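Local coordinates for protein ubiquinol-cytochrome C chaperone (PDB 6RWT) that probably acts as an assembly chaperone for newly synthesised cytochrome b during formation of respiratory complex III, as its mitochondrial homologue Cbp3 does, at residues G149-Q154 and M175-V180; R156-E161 and D171-D176; A12-V17 and A72-D77; E22-A27 and L52-A57. All coordinates share one frame; numbering follows the deposited sequence. Where two conformers were deposited one is given.

Contact 1. Residues G149-Q154 and M175-V180; sequences GAYVLQ and MDVDQV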
loop_
_atom_site.group_PDB
_atom_site.type_symbol
_atom_site.label_atom_id
_atom_site.label_comp_id
_atom_site.label_asym_id
_atom_site.label_seq_id
_atom_site.Cartn_x
_atom_site.Cartn_y
_atom_site.Cartn_z
ATOM N N GLY A 149 -11.590 6.896 -4.764
ATOM C CA GLY A 149 -12.144 6.571 -3.452
ATOM C C GLY A 149 -13.071 5.361 -3.454
ATOM O O GLY A 149 -12.992 4.515 -2.556
ATOM N N ALA A 150 -13.937 5.265 -4.461
ATOM C CA ALA A 150 -14.792 4.079 -4.626
ATOM C C ALA A 150 -13.963 2.797 -4.770
ATOM O O ALA A 150 -14.275 1.785 -4.142
ATOM C CB ALA A 150 -15.730 4.245 -5.816
ATOM N N TYR A 151 -12.908 2.852 -5.582
ATOM C CA TYR A 151 -11.966 1.724 -5.719
ATOM C C TYR A 151 -11.327 1.344 -4.375
ATOM O O TYR A 151 -11.276 0.165 -4.021
ATOM C CB TYR A 151 -10.894 2.042 -6.768
ATOM C CG TYR A 151 -9.685 1.118 -6.790
ATOM C CD1 TYR A 151 -9.722 -0.114 -7.448
ATOM C CD2 TYR A 151 -8.488 1.498 -6.176
ATOM C CE1 TYR A 151 -8.610 -0.948 -7.471
ATOM C CE2 TYR A 151 -7.376 0.668 -6.189
ATOM C CZ TYR A 151 -7.433 -0.548 -6.850
ATOM O OH TYR A 151 -6.324 -1.370 -6.882
ATOM N N VAL A 152 -10.877 2.339 -3.616
ATOM C CA VAL A 152 -10.222 2.089 -2.319
ATOM C C VAL A 152 -11.191 1.434 -1.312
ATOM O O VAL A 152 -10.827 0.472 -0.637
ATOM C CB VAL A 152 -9.567 3.379 -1.753
ATOM C CG1 VAL A 152 -9.047 3.164 -0.335
ATOM C CG2 VAL A 152 -8.418 3.829 -2.649
ATOM N N LEU A 153 -12.420 1.940 -1.235
ATOM C CA LEU A 153 -13.464 1.346 -0.382
ATOM C C LEU A 153 -13.748 -0.124 -0.746
ATOM O O LEU A 153 -13.820 -0.976 0.140
ATOM C CB LEU A 153 -14.755 2.177 -0.432
ATOM C CG LEU A 153 -14.713 3.484 0.368
ATOM C CD1 LEU A 153 -15.682 4.524 -0.191
ATOM C CD2 LEU A 153 -14.994 3.211 1.842
ATOM N N GLN A 154 -13.877 -0.419 -2.040
ATOM C CA GLN A 154 -14.094 -1.801 -2.497
ATOM C C GLN A 154 -12.901 -2.733 -2.204
ATOM O O GLN A 154 -13.108 -3.893 -1.842
ATOM C CB GLN A 154 -14.453 -1.843 -3.988
ATOM C CG GLN A 154 -15.801 -1.218 -4.315
ATOM C CD GLN A 154 -16.146 -1.301 -5.791
ATOM O OE1 GLN A 154 -15.893 -2.312 -6.442
ATOM N NE2 GLN A 154 -16.745 -0.241 -6.322
ATOM N N MET A 175 -9.141 -5.281 -6.094
ATOM C CA MET A 175 -10.150 -5.167 -7.146
ATOM C C MET A 175 -9.494 -4.795 -8.486
ATOM O O MET A 175 -8.417 -4.194 -8.507
ATOM C CB MET A 175 -11.209 -4.130 -6.758
ATOM C CG MET A 175 -11.967 -4.424 -5.462
ATOM S SD MET A 175 -12.898 -5.976 -5.409
ATOM C CE MET A 175 -14.118 -5.664 -6.683
ATOM N N ASP A 176 -10.116 -5.198 -9.594
ATOM C CA ASP A 176 -9.733 -4.744 -10.943
ATOM C C ASP A 176 -10.317 -3.341 -11.138
ATOM O O ASP A 176 -11.527 -3.180 -11.305
ATOM C CB ASP A 176 -10.270 -5.727 -12.013
ATOM C CG ASP A 176 -9.960 -5.306 -13.472
ATOM O OD1 ASP A 176 -9.370 -4.232 -13.730
ATOM O OD2 ASP A 176 -10.340 -6.075 -14.389
ATOM N N VAL A 177 -9.451 -2.328 -11.139
ATOM C CA VAL A 177 -9.887 -0.935 -11.289
ATOM C C VAL A 177 -10.721 -0.668 -12.561
ATOM O O VAL A 177 -11.560 0.227 -12.555
ATOM C CB VAL A 177 -8.687 0.055 -11.157
ATOM C CG1 VAL A 177 -7.782 0.004 -12.380
ATOM C CG2 VAL A 177 -9.181 1.477 -10.902
ATOM N N ASP A 178 -10.517 -1.453 -13.623
ATOM C CA ASP A 178 -11.301 -1.306 -14.872
ATOM C C ASP A 178 -12.796 -1.637 -14.733
ATOM O O ASP A 178 -13.601 -1.218 -15.571
ATOM C CB ASP A 178 -10.702 -2.170 -15.990
ATOM C CG ASP A 178 -9.315 -1.716 -16.415
ATOM O OD1 ASP A 178 -9.058 -0.498 -16.433
ATOM O OD2 ASP A 178 -8.480 -2.586 -16.748
ATOM N N GLN A 179 -13.146 -2.411 -13.703
ATOM C CA GLN A 179 -14.536 -2.746 -13.395
ATOM C C GLN A 179 -15.233 -1.745 -12.459
ATOM O O GLN A 179 -16.414 -1.918 -12.160
ATOM C CB GLN A 179 -14.612 -4.159 -12.799
ATOM C CG GLN A 179 -14.030 -5.241 -13.706
ATOM C CD GLN A 179 -14.056 -6.627 -13.082
ATOM O OE1 GLN A 179 -13.829 -6.792 -11.879
ATOM N NE2 GLN A 179 -14.325 -7.635 -13.899
ATOM N N VAL A 180 -14.528 -0.704 -12.003
ATOM C CA VAL A 180 -15.143 0.353 -11.179
ATOM C C VAL A 180 -16.019 1.251 -12.059
ATOM O O VAL A 180 -15.568 1.723 -13.106
ATOM C CB VAL A 180 -14.076 1.216 -10.459
ATOM C CG1 VAL A 180 -14.719 2.353 -9.665
ATOM C CG2 VAL A 180 -13.244 0.352 -9.527
#

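Contact 2. Residues R156-E161 and D171-D176; sequences RDCLRE and DISYMD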
loop_
_atom_site.group_PDB
_atom_site.type_symbol
_atom_site.label_atom_id
_atom_site.label_comp_id
_atom_site.label_asym_id
_atom_site.label_seq_id
_atom_site.Cartn_x
_atom_site.Cartn_y
_atom_site.Cartn_z
ATOM N N ARG A 156 -10.869 -2.375 0.390
ATOM C CA ARG A 156 -10.966 -2.598 1.836
ATOM C C ARG A 156 -11.964 -3.727 2.122
ATOM O O ARG A 156 -11.663 -4.644 2.911
ATOM C CB ARG A 156 -11.375 -1.303 2.561
ATOM C CG ARG A 156 -11.339 -1.346 4.093
ATOM C CD ARG A 156 -12.538 -2.023 4.758
ATOM N NE ARG A 156 -13.809 -1.560 4.202
ATOM C CZ ARG A 156 -14.454 -0.454 4.567
ATOM N NH1 ARG A 156 -13.987 0.345 5.528
ATOM N NH2 ARG A 156 -15.599 -0.148 3.962
ATOM N N ASP A 157 -13.130 -3.663 1.473
ATOM C CA ASP A 157 -14.173 -4.686 1.637
ATOM C C ASP A 157 -13.675 -6.074 1.216
ATOM O O ASP A 157 -13.848 -7.037 1.949
ATOM C CB ASP A 157 -15.440 -4.309 0.852
ATOM C CG ASP A 157 -16.193 -3.115 1.457
ATOM O OD1 ASP A 157 -15.880 -2.681 2.588
ATOM O OD2 ASP A 157 -17.126 -2.609 0.791
ATOM N N CYS A 158 -13.031 -6.161 0.054
ATOM C CA CYS A 158 -12.487 -7.433 -0.438
ATOM C C CYS A 158 -11.434 -8.032 0.492
ATOM O O CYS A 158 -11.506 -9.209 0.856
ATOM C CB CYS A 158 -11.899 -7.246 -1.838
ATOM S SG CYS A 158 -10.992 -8.679 -2.478
ATOM N N LEU A 159 -10.466 -7.213 0.889
ATOM C CA LEU A 159 -9.419 -7.673 1.804
ATOM C C LEU A 159 -9.993 -8.196 3.132
ATOM O O LEU A 159 -9.536 -9.219 3.637
ATOM C CB LEU A 159 -8.373 -6.572 2.048
ATOM C CG LEU A 159 -7.442 -6.234 0.869
ATOM C CD1 LEU A 159 -6.721 -4.919 1.128
ATOM C CD2 LEU A 159 -6.435 -7.345 0.575
ATOM N N ARG A 160 -10.999 -7.506 3.670
ATOM C CA ARG A 160 -11.623 -7.886 4.948
ATOM C C ARG A 160 -12.281 -9.267 4.899
ATOM O O ARG A 160 -12.278 -10.001 5.896
ATOM C CB ARG A 160 -12.660 -6.836 5.361
ATOM C CG ARG A 160 -13.257 -7.043 6.751
ATOM C CD ARG A 160 -13.921 -5.770 7.261
ATOM N NE ARG A 160 -14.975 -5.311 6.359
ATOM C CZ ARG A 160 -15.582 -4.120 6.420
ATOM N NH1 ARG A 160 -15.262 -3.216 7.355
ATOM N NH2 ARG A 160 -16.524 -3.825 5.524
ATOM N N GLU A 161 -12.839 -9.613 3.741
ATOM C CA GLU A 161 -13.541 -10.890 3.564
ATOM C C GLU A 161 -12.616 -12.091 3.341
ATOM O O GLU A 161 -13.054 -13.234 3.485
ATOM C CB GLU A 161 -14.539 -10.792 2.409
ATOM C CG GLU A 161 -15.759 -9.944 2.718
ATOM C CD GLU A 161 -16.853 -10.132 1.687
ATOM O OE1 GLU A 161 -16.576 -9.957 0.479
ATOM O OE2 GLU A 161 -17.989 -10.462 2.084
ATOM N N ASP A 171 -2.613 -15.528 -0.057
ATOM C CA ASP A 171 -3.749 -15.354 -0.992
ATOM C C ASP A 171 -4.401 -13.964 -0.908
ATOM O O ASP A 171 -5.577 -13.829 -0.572
ATOM C CB ASP A 171 -4.804 -16.456 -0.777
ATOM C CG ASP A 171 -4.278 -17.854 -1.084
ATOM O OD1 ASP A 171 -3.218 -18.001 -1.737
ATOM O OD2 ASP A 171 -4.950 -18.824 -0.684
ATOM N N ILE A 172 -3.632 -12.943 -1.270
ATOM C CA ILE A 172 -4.088 -11.544 -1.280
ATOM C C ILE A 172 -4.605 -11.180 -2.681
ATOM O O ILE A 172 -4.087 -11.673 -3.692
ATOM C CB ILE A 172 -2.950 -10.583 -0.830
ATOM C CG1 ILE A 172 -3.479 -9.167 -0.560
ATOM C CG2 ILE A 172 -1.800 -10.526 -1.847
ATOM C CD1 ILE A 172 -2.470 -8.255 0.131
ATOM N N SER A 173 -5.640 -10.340 -2.738
ATOM C CA SER A 173 -6.094 -9.768 -4.008
ATOM C C SER A 173 -6.698 -8.377 -3.810
ATOM O O SER A 173 -7.187 -8.040 -2.721
ATOM C CB SER A 173 -7.083 -10.704 -4.729
ATOM O OG SER A 173 -8.219 -10.979 -3.934
ATOM N N TYR A 174 -6.614 -7.575 -4.867
ATOM C CA TYR A 174 -7.239 -6.259 -4.961
ATOM C C TYR A 174 -8.293 -6.301 -6.068
ATOM O O TYR A 174 -8.330 -7.232 -6.888
ATOM C CB TYR A 174 -6.187 -5.184 -5.284
ATOM C CG TYR A 174 -5.198 -4.956 -4.150
ATOM C CD1 TYR A 174 -4.139 -5.842 -3.920
ATOM C CD2 TYR A 174 -5.338 -3.874 -3.275
ATOM C CE1 TYR A 174 -3.247 -5.639 -2.870
ATOM C CE2 TYR A 174 -4.451 -3.669 -2.228
ATOM C CZ TYR A 174 -3.404 -4.557 -2.015
ATOM O OH TYR A 174 -2.507 -4.368 -0.963
ATOM N N MET A 175 -9.141 -5.281 -6.094
ATOM C CA MET A 175 -10.150 -5.167 -7.146
ATOM C C MET A 175 -9.494 -4.795 -8.486
ATOM O O MET A 175 -8.417 -4.194 -8.507
ATOM C CB MET A 175 -11.209 -4.130 -6.758
ATOM C CG MET A 175 -11.967 -4.424 -5.462
ATOM S SD MET A 175 -12.898 -5.976 -5.409
ATOM C CE MET A 175 -14.118 -5.664 -6.683
ATOM N N ASP A 176 -10.116 -5.198 -9.594
ATOM C CA ASP A 176 -9.733 -4.744 -10.943
ATOM C C ASP A 176 -10.317 -3.341 -11.138
ATOM O O ASP A 176 -11.527 -3.180 -11.305
ATOM C CB ASP A 176 -10.270 -5.727 -12.013
ATOM C CG ASP A 176 -9.960 -5.306 -13.472
ATOM O OD1 ASP A 176 -9.370 -4.232 -13.730
ATOM O OD2 ASP A 176 -10.340 -6.075 -14.389
#

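Contact 3. Residues A12-V17 and A72-D77; sequences ANEAIV and AQEIAD. With MG (magnesium ion), chain C.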
loop_
_atom_site.group_PDB
_atom_site.type_symbol
_atom_site.label_atom_id
_atom_site.label_comp_id
_atom_site.label_asym_id
_atom_site.label_seq_id
_atom_site.Cartn_x
_atom_site.Cartn_y
_atom_site.Cartn_z
ATOM N N ALA A 12 9.273 -21.291 3.014
ATOM C CA ALA A 12 7.916 -20.961 2.561
ATOM C C ALA A 12 7.575 -19.491 2.814
ATOM O O ALA A 12 6.938 -18.843 1.971
ATOM C CB ALA A 12 6.892 -21.860 3.238
ATOM N N ASN A 13 8.023 -18.969 3.960
ATOM C CA ASN A 13 7.815 -17.557 4.321
ATOM C C ASN A 13 8.382 -16.616 3.264
ATOM O O ASN A 13 7.714 -15.662 2.860
ATOM C CB ASN A 13 8.456 -17.228 5.677
ATOM C CG ASN A 13 8.237 -15.775 6.091
ATOM O OD1 ASN A 13 7.141 -15.399 6.515
ATOM N ND2 ASN A 13 9.287 -14.951 5.973
ATOM N N GLU A 14 9.601 -16.895 2.814
ATOM C CA GLU A 14 10.246 -16.060 1.794
ATOM C C GLU A 14 9.469 -16.070 0.475
ATOM O O GLU A 14 9.309 -15.019 -0.159
ATOM C CB GLU A 14 11.715 -16.458 1.601
ATOM C CG GLU A 14 12.591 -16.290 2.854
ATOM C CD GLU A 14 12.505 -14.900 3.470
ATOM O OE1 GLU A 14 12.043 -14.788 4.622
ATOM O OE2 GLU A 14 12.883 -13.915 2.797
ATOM N N ALA A 15 8.973 -17.242 0.078
ATOM C CA ALA A 15 8.116 -17.361 -1.113
ATOM C C ALA A 15 6.790 -16.594 -0.969
ATOM O O ALA A 15 6.354 -15.936 -1.913
ATOM C CB ALA A 15 7.861 -18.826 -1.440
ATOM N N ILE A 16 6.169 -16.669 0.207
ATOM C CA ILE A 16 4.927 -15.919 0.505
ATOM C C ILE A 16 5.137 -14.397 0.442
ATOM O O ILE A 16 4.341 -13.683 -0.169
ATOM C CB ILE A 16 4.327 -16.348 1.872
ATOM C CG1 ILE A 16 3.780 -17.785 1.771
ATOM C CG2 ILE A 16 3.225 -15.398 2.350
ATOM C CD1 ILE A 16 3.524 -18.449 3.108
ATOM N N VAL A 17 6.208 -13.908 1.066
ATOM C CA VAL A 17 6.514 -12.468 1.064
ATOM C C VAL A 17 6.703 -11.960 -0.381
ATOM O O VAL A 17 6.163 -10.918 -0.753
ATOM C CB VAL A 17 7.751 -12.145 1.940
ATOM C CG1 VAL A 17 8.205 -10.704 1.760
ATOM C CG2 VAL A 17 7.449 -12.413 3.412
ATOM N N ALA A 72 2.777 -8.306 7.911
ATOM C CA ALA A 72 2.744 -6.830 7.809
ATOM C C ALA A 72 4.148 -6.226 7.985
ATOM O O ALA A 72 4.541 -5.344 7.223
ATOM C CB ALA A 72 1.776 -6.229 8.828
ATOM N N GLN A 73 4.899 -6.718 8.978
ATOM C CA GLN A 73 6.291 -6.288 9.194
ATOM C C GLN A 73 7.172 -6.558 7.953
ATOM O O GLN A 73 7.987 -5.709 7.563
ATOM C CB GLN A 73 6.912 -7.012 10.400
ATOM C CG GLN A 73 6.366 -6.657 11.777
ATOM C CD GLN A 73 7.044 -7.440 12.911
ATOM O OE1 GLN A 73 7.614 -8.524 12.704
ATOM N NE2 GLN A 73 6.983 -6.888 14.116
ATOM N N GLU A 74 7.005 -7.740 7.351
ATOM C CA GLU A 74 7.745 -8.130 6.139
ATOM C C GLU A 74 7.429 -7.211 4.954
ATOM O O GLU A 74 8.337 -6.788 4.243
ATOM C CB GLU A 74 7.434 -9.582 5.738
ATOM C CG GLU A 74 7.938 -10.662 6.701
ATOM C CD GLU A 74 9.367 -11.124 6.452
ATOM O OE1 GLU A 74 10.094 -10.511 5.628
ATOM O OE2 GLU A 74 9.773 -12.129 7.095
ATOM N N ILE A 75 6.145 -6.922 4.749
ATOM C CA ILE A 75 5.715 -6.063 3.638
ATOM C C ILE A 75 6.214 -4.624 3.839
ATOM O O ILE A 75 6.707 -3.998 2.893
ATOM C CB ILE A 75 4.183 -6.120 3.439
ATOM C CG1 ILE A 75 3.774 -7.516 2.935
ATOM C CG2 ILE A 75 3.722 -5.021 2.485
ATOM C CD1 ILE A 75 4.517 -7.985 1.700
ATOM N N ALA A 76 6.127 -4.116 5.068
ATOM C CA ALA A 76 6.696 -2.805 5.409
ATOM C C ALA A 76 8.214 -2.748 5.153
ATOM O O ALA A 76 8.700 -1.789 4.557
ATOM C CB ALA A 76 6.377 -2.434 6.855
ATOM N N ASP A 77 8.937 -3.801 5.541
ATOM C CA ASP A 77 10.392 -3.910 5.297
ATOM C C ASP A 77 10.710 -3.828 3.801
ATOM O O ASP A 77 11.589 -3.059 3.380
ATOM C CB ASP A 77 10.942 -5.233 5.875
ATOM C CG ASP A 77 12.474 -5.338 5.803
ATOM O OD1 ASP A 77 13.165 -4.461 6.363
ATOM O OD2 ASP A 77 12.995 -6.314 5.212
HETATM MG MG MG C . 12.065 -10.449 5.047
HETATM O O HOH W 1 12.280 -12.411 6.015
HETATM O O HOH W 2 11.799 -11.382 3.222
HETATM O O HOH W 3 11.860 -8.607 4.175
HETATM O O HOH W 4 14.136 -10.460 4.901
HETATM O O HOH W 5 12.403 -9.506 6.956
#

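Contact 4. Residues E22-A27 and L52-A57; sequences EVIVAA and LHIFLA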
loop_
_atom_site.group_PDB
_atom_site.type_symbol
_atom_site.label_atom_id
_atom_site.label_comp_id
_atom_site.label_asym_id
_atom_site.label_seq_id
_atom_site.Cartn_x
_atom_site.Cartn_y
_atom_site.Cartn_z
ATOM N N GLU A 22 4.625 -8.797 -4.821
ATOM C CA GLU A 22 4.403 -8.698 -6.272
ATOM C C GLU A 22 2.946 -8.388 -6.649
ATOM O O GLU A 22 2.706 -7.599 -7.572
ATOM C CB GLU A 22 4.935 -9.946 -6.991
ATOM C CG GLU A 22 6.459 -9.973 -6.981
ATOM C CD GLU A 22 7.075 -11.144 -7.721
ATOM O OE1 GLU A 22 6.456 -12.225 -7.811
ATOM O OE2 GLU A 22 8.214 -10.980 -8.199
ATOM N N VAL A 23 1.989 -8.959 -5.912
ATOM C CA VAL A 23 0.565 -8.626 -6.102
ATOM C C VAL A 23 0.285 -7.146 -5.798
ATOM O O VAL A 23 -0.440 -6.477 -6.554
ATOM C CB VAL A 23 -0.374 -9.539 -5.276
ATOM C CG1 VAL A 23 -1.823 -9.057 -5.322
ATOM C CG2 VAL A 23 -0.318 -10.970 -5.801
ATOM N N ILE A 24 0.864 -6.644 -4.705
ATOM C CA ILE A 24 0.696 -5.234 -4.306
ATOM C C ILE A 24 1.276 -4.299 -5.385
ATOM O O ILE A 24 0.614 -3.335 -5.802
ATOM C CB ILE A 24 1.329 -4.960 -2.912
ATOM C CG1 ILE A 24 0.624 -5.791 -1.835
ATOM C CG2 ILE A 24 1.246 -3.478 -2.555
ATOM C CD1 ILE A 24 1.291 -5.786 -0.472
ATOM N N VAL A 25 2.493 -4.600 -5.851
ATOM C CA VAL A 25 3.160 -3.791 -6.886
ATOM C C VAL A 25 2.349 -3.777 -8.198
ATOM O O VAL A 25 2.162 -2.720 -8.810
ATOM C CB VAL A 25 4.614 -4.278 -7.125
ATOM C CG1 VAL A 25 5.230 -3.673 -8.384
ATOM C CG2 VAL A 25 5.483 -3.961 -5.910
ATOM N N ALA A 26 1.853 -4.941 -8.612
ATOM C CA ALA A 26 1.024 -5.039 -9.823
ATOM C C ALA A 26 -0.258 -4.212 -9.702
ATOM O O ALA A 26 -0.652 -3.515 -10.644
ATOM C CB ALA A 26 0.688 -6.494 -10.123
ATOM N N ALA A 27 -0.905 -4.281 -8.542
ATOM C CA ALA A 27 -2.120 -3.484 -8.307
ATOM C C ALA A 27 -1.861 -1.971 -8.429
ATOM O O ALA A 27 -2.659 -1.252 -9.021
ATOM C CB ALA A 27 -2.746 -3.835 -6.961
ATOM N N LEU A 52 -0.382 3.797 -1.250
ATOM C CA LEU A 52 -1.816 3.531 -1.062
ATOM C C LEU A 52 -2.099 2.026 -0.931
ATOM O O LEU A 52 -2.852 1.610 -0.047
ATOM C CB LEU A 52 -2.632 4.142 -2.217
ATOM C CG LEU A 52 -4.127 3.822 -2.292
ATOM C CD1 LEU A 52 -4.849 4.309 -1.042
ATOM C CD2 LEU A 52 -4.743 4.447 -3.540
ATOM N N HIS A 53 -1.507 1.228 -1.825
ATOM C CA HIS A 53 -1.746 -0.223 -1.845
ATOM C C HIS A 53 -1.050 -0.951 -0.678
ATOM O O HIS A 53 -1.617 -1.890 -0.097
ATOM C CB HIS A 53 -1.395 -0.812 -3.233
ATOM C CG HIS A 53 -2.383 -0.436 -4.299
ATOM N ND1 HIS A 53 -2.390 0.793 -4.930
ATOM C CD2 HIS A 53 -3.428 -1.126 -4.815
ATOM C CE1 HIS A 53 -3.395 0.835 -5.793
ATOM N NE2 HIS A 53 -4.046 -0.312 -5.732
ATOM N N ILE A 54 0.145 -0.490 -0.300
ATOM C CA ILE A 54 0.814 -0.985 0.907
ATOM C C ILE A 54 -0.027 -0.671 2.164
ATOM O O ILE A 54 -0.265 -1.560 2.996
ATOM C CB ILE A 54 2.259 -0.418 1.024
ATOM C CG1 ILE A 54 3.153 -0.984 -0.085
ATOM C CG2 ILE A 54 2.858 -0.679 2.405
ATOM C CD1 ILE A 54 3.583 -2.434 0.084
ATOM N N PHE A 55 -0.511 0.571 2.273
ATOM C CA PHE A 55 -1.406 0.955 3.358
ATOM C C PHE A 55 -2.606 -0.003 3.474
ATOM O O PHE A 55 -2.960 -0.438 4.567
ATOM C CB PHE A 55 -1.921 2.405 3.204
ATOM C CG PHE A 55 -3.252 2.626 3.867
ATOM C CD1 PHE A 55 -3.325 2.865 5.226
ATOM C CD2 PHE A 55 -4.441 2.520 3.138
ATOM C CE1 PHE A 55 -4.558 3.009 5.854
ATOM C CE2 PHE A 55 -5.671 2.651 3.757
ATOM C CZ PHE A 55 -5.727 2.903 5.119
ATOM N N LEU A 56 -3.263 -0.284 2.350
ATOM C CA LEU A 56 -4.438 -1.171 2.370
ATOM C C LEU A 56 -4.105 -2.539 2.964
ATOM O O LEU A 56 -4.884 -3.080 3.760
ATOM C CB LEU A 56 -5.059 -1.319 0.975
ATOM C CG LEU A 56 -6.005 -0.192 0.548
ATOM C CD1 LEU A 56 -6.172 -0.134 -0.965
ATOM C CD2 LEU A 56 -7.363 -0.330 1.231
ATOM N N ALA A 57 -2.949 -3.086 2.596
ATOM C CA ALA A 57 -2.497 -4.373 3.165
ATOM C C ALA A 57 -2.229 -4.300 4.679
ATOM O O ALA A 57 -2.702 -5.149 5.442
ATOM C CB ALA A 57 -1.258 -4.872 2.434
#

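Contact 1. Residues G149-Q154 and M175-V180
The hydroxyl of Y151 forms a hydrogen bond with NE2 of H53, while the edge of the same ring meets the backbone of M175. There Y151 CE1 lies 3.4 Å from M175 O, in the plane of the ring: a C-H edge against a carbonyl oxygen. No hydrogen bond crosses between 149-154 and 175-180. The V177 side chain runs roughly perpendicular to that of Y151. Its CG2 stands 4.3 Å from the centroid of the Y151 ring, 28° off the normal, an off-centre CH-pi contact, and its CB, oblique to the ring, is 3.8 Å from Y151 CE1. With CG anti to the backbone N (chi1 167°), the tyrosine reaches out from the helix toward the turn at 175-180. V180 fills in nearer the helix, its CG2 4.0 Å from Y151 CB. At the other end M175, bent at chi2 and chi3, lays CG 3.8 Å from the backbone C of Q154, and its CE meets Q154 OE1. The bend itself is an Asx turn leading into a short 3-10 segment: D176 OD1 accepts from D178 N at 3.0 Å, from above the carboxylate plane. R32 NH1 binds the carbonyls of V177 and V180. The C-terminal chain is thus fastened to helix 145-161 by aromatic and aliphatic contacts, and the tyrosine hydroxyl has its polar partner in H53 rather than in 175-180.

Contact 2. Residues R156-E161 and D171-D176
C158 points SG across to the chain at S173 because that sulfur is anti to its backbone N (chi1 172°). L159 has CG beside its own N instead (chi1 -71°); its CB is not aimed at the chain, but its branched end comes nearer. The thiol sulfur of C158 lies 3.9 Å from both S173 O and S173 OG, too far for either to count as a hydrogen bond. L159 CD2 comes 3.5 Å from S173 O and 3.7 Å from I172 CG1, and its other methyl, CD1, is 4.2 Å from Y174 CE2, oblique to that ring. C158 CB also meets M175 SD at 3.9 Å. This is an irregular, extended chain laid along the last turns of helix 145-161, to which it returns after the connection that contains helix 164-168. The end of Y174 reaches helices 2-28 and 43-61, its hydroxyl bonding H53 O and its side chain packing on A27 and A57; I172 reaches V20 and V23 of helix 2-28. L159 also touches L56, and its carbonyl is held by R60 NE. Apart from the contact, R156 grips D157 OD1 side-on through NE and NH2, while R160 adds its charge with no N-H aimed at that oxygen, its NH1 over one face of the R156 guanidinium, offset toward the rim.

Contact 3. Residues A12-V17 and A72-D77
E74 leaves helix 66-89 with its CB against V17, 3.7 Å from V17 CG2, and its next carbon, CG, stays beside the same methyl. A bend at chi2 (-87°) then turns the carboxylate toward N13 and the magnesium ion, with CD still 3.8 Å from V17 CG2. At the tip the two oxygens part company. OE1 binds magnesium at 2.0 Å and is the one protein ligand of an octahedral site completed by five waters. OE2 accepts from N13 ND2 at 3.1 Å, the amide nitrogen arriving from well above the carboxylate plane, and also takes a hydrogen bond from a magnesium-bound water. N13 aims its second N-H at E14 OE1, so one amide serves two carboxylates. The oxygens E14 OE1 and E74 OE2 are only 4.3 Å apart; the shared amide, a water donating to both, and the nearby metal probably ease their repulsion. A second water of the shell donates to E14 OE2 and a third to D77 OD2, so the hydrated ion spans both helices. Segments 12-17 and 72-77 cross at -58°, their axes 10.9 Å apart. Next to E74, I75 packs on V20, Y21 and I24 of helix 2-28 and on I54 of helix 43-61, while A72 rests on L58 and M61 of the latter.

Contact 4. Residues E22-A27 and L52-A57
Two helices meet in the buried middle of this all-helical chaperone: 22-27, near the end of helix 2-28, packs against 52-57 of helix 43-61. The axes of these segments run at 136°, oblique and nearer antiparallel than parallel, and approach to 9.4 Å. No hydrogen bond joins the segments, and every touching residue is buried. I24 is the central side chain. Its CG2, anti to the backbone N, fits between two neighbours on the other helix, 3.7 Å from I54 CD1 and 3.8 Å from H53 CB; its longer branch ends at CD1, 4.0 Å from A57 CB. The two isoleucines are roughly perpendicular, and I24 and H53 lie alongside each other, pointing opposite ways. One turn further along helix 2-28, A27 lies against the imidazole: its CB is 3.5 Å from H53 CD2, and its backbone C is 3.8 Å above one face, displaced toward the rim. The ring thus lies close to the helix backbone at A27. Its rotation is held by ND1, bonded to M49 O one turn earlier in its own helix, with Y151 as the second hold. Around this pair, I54 continues onto F79 of helix 66-89 and F108 of helix 100-120, and F55 meets V112 and L119 of the latter, while on another side of helix 43-61 L52 and L56 face V152 and C155 of helix 145-161.

In the fold
Contact 4 lies about 4 Å from the centre of the chain and touches each of the other three. Contact 1 reaches it through Y151 OH, 2.8 Å from H53 NE2, and contact 2 through Y174 OH, 2.8 Å from H53 O, so one histidine receives tyrosines from both. Contacts 1 and 2 are consecutive, sharing M175 and D176, as the C-terminal chain runs back along helix 145-161. Contact 3 uses an earlier part of helix 2-28, the helix that also forms contact 4, and meets it where, in the conformer given, I75 CG2 lies 3.5 Å from I54 CD1. It stands opposite contact 1, their centres about 25 Å apart. I54 CD1 lies 12.7 Å from the magnesium ion of contact 3.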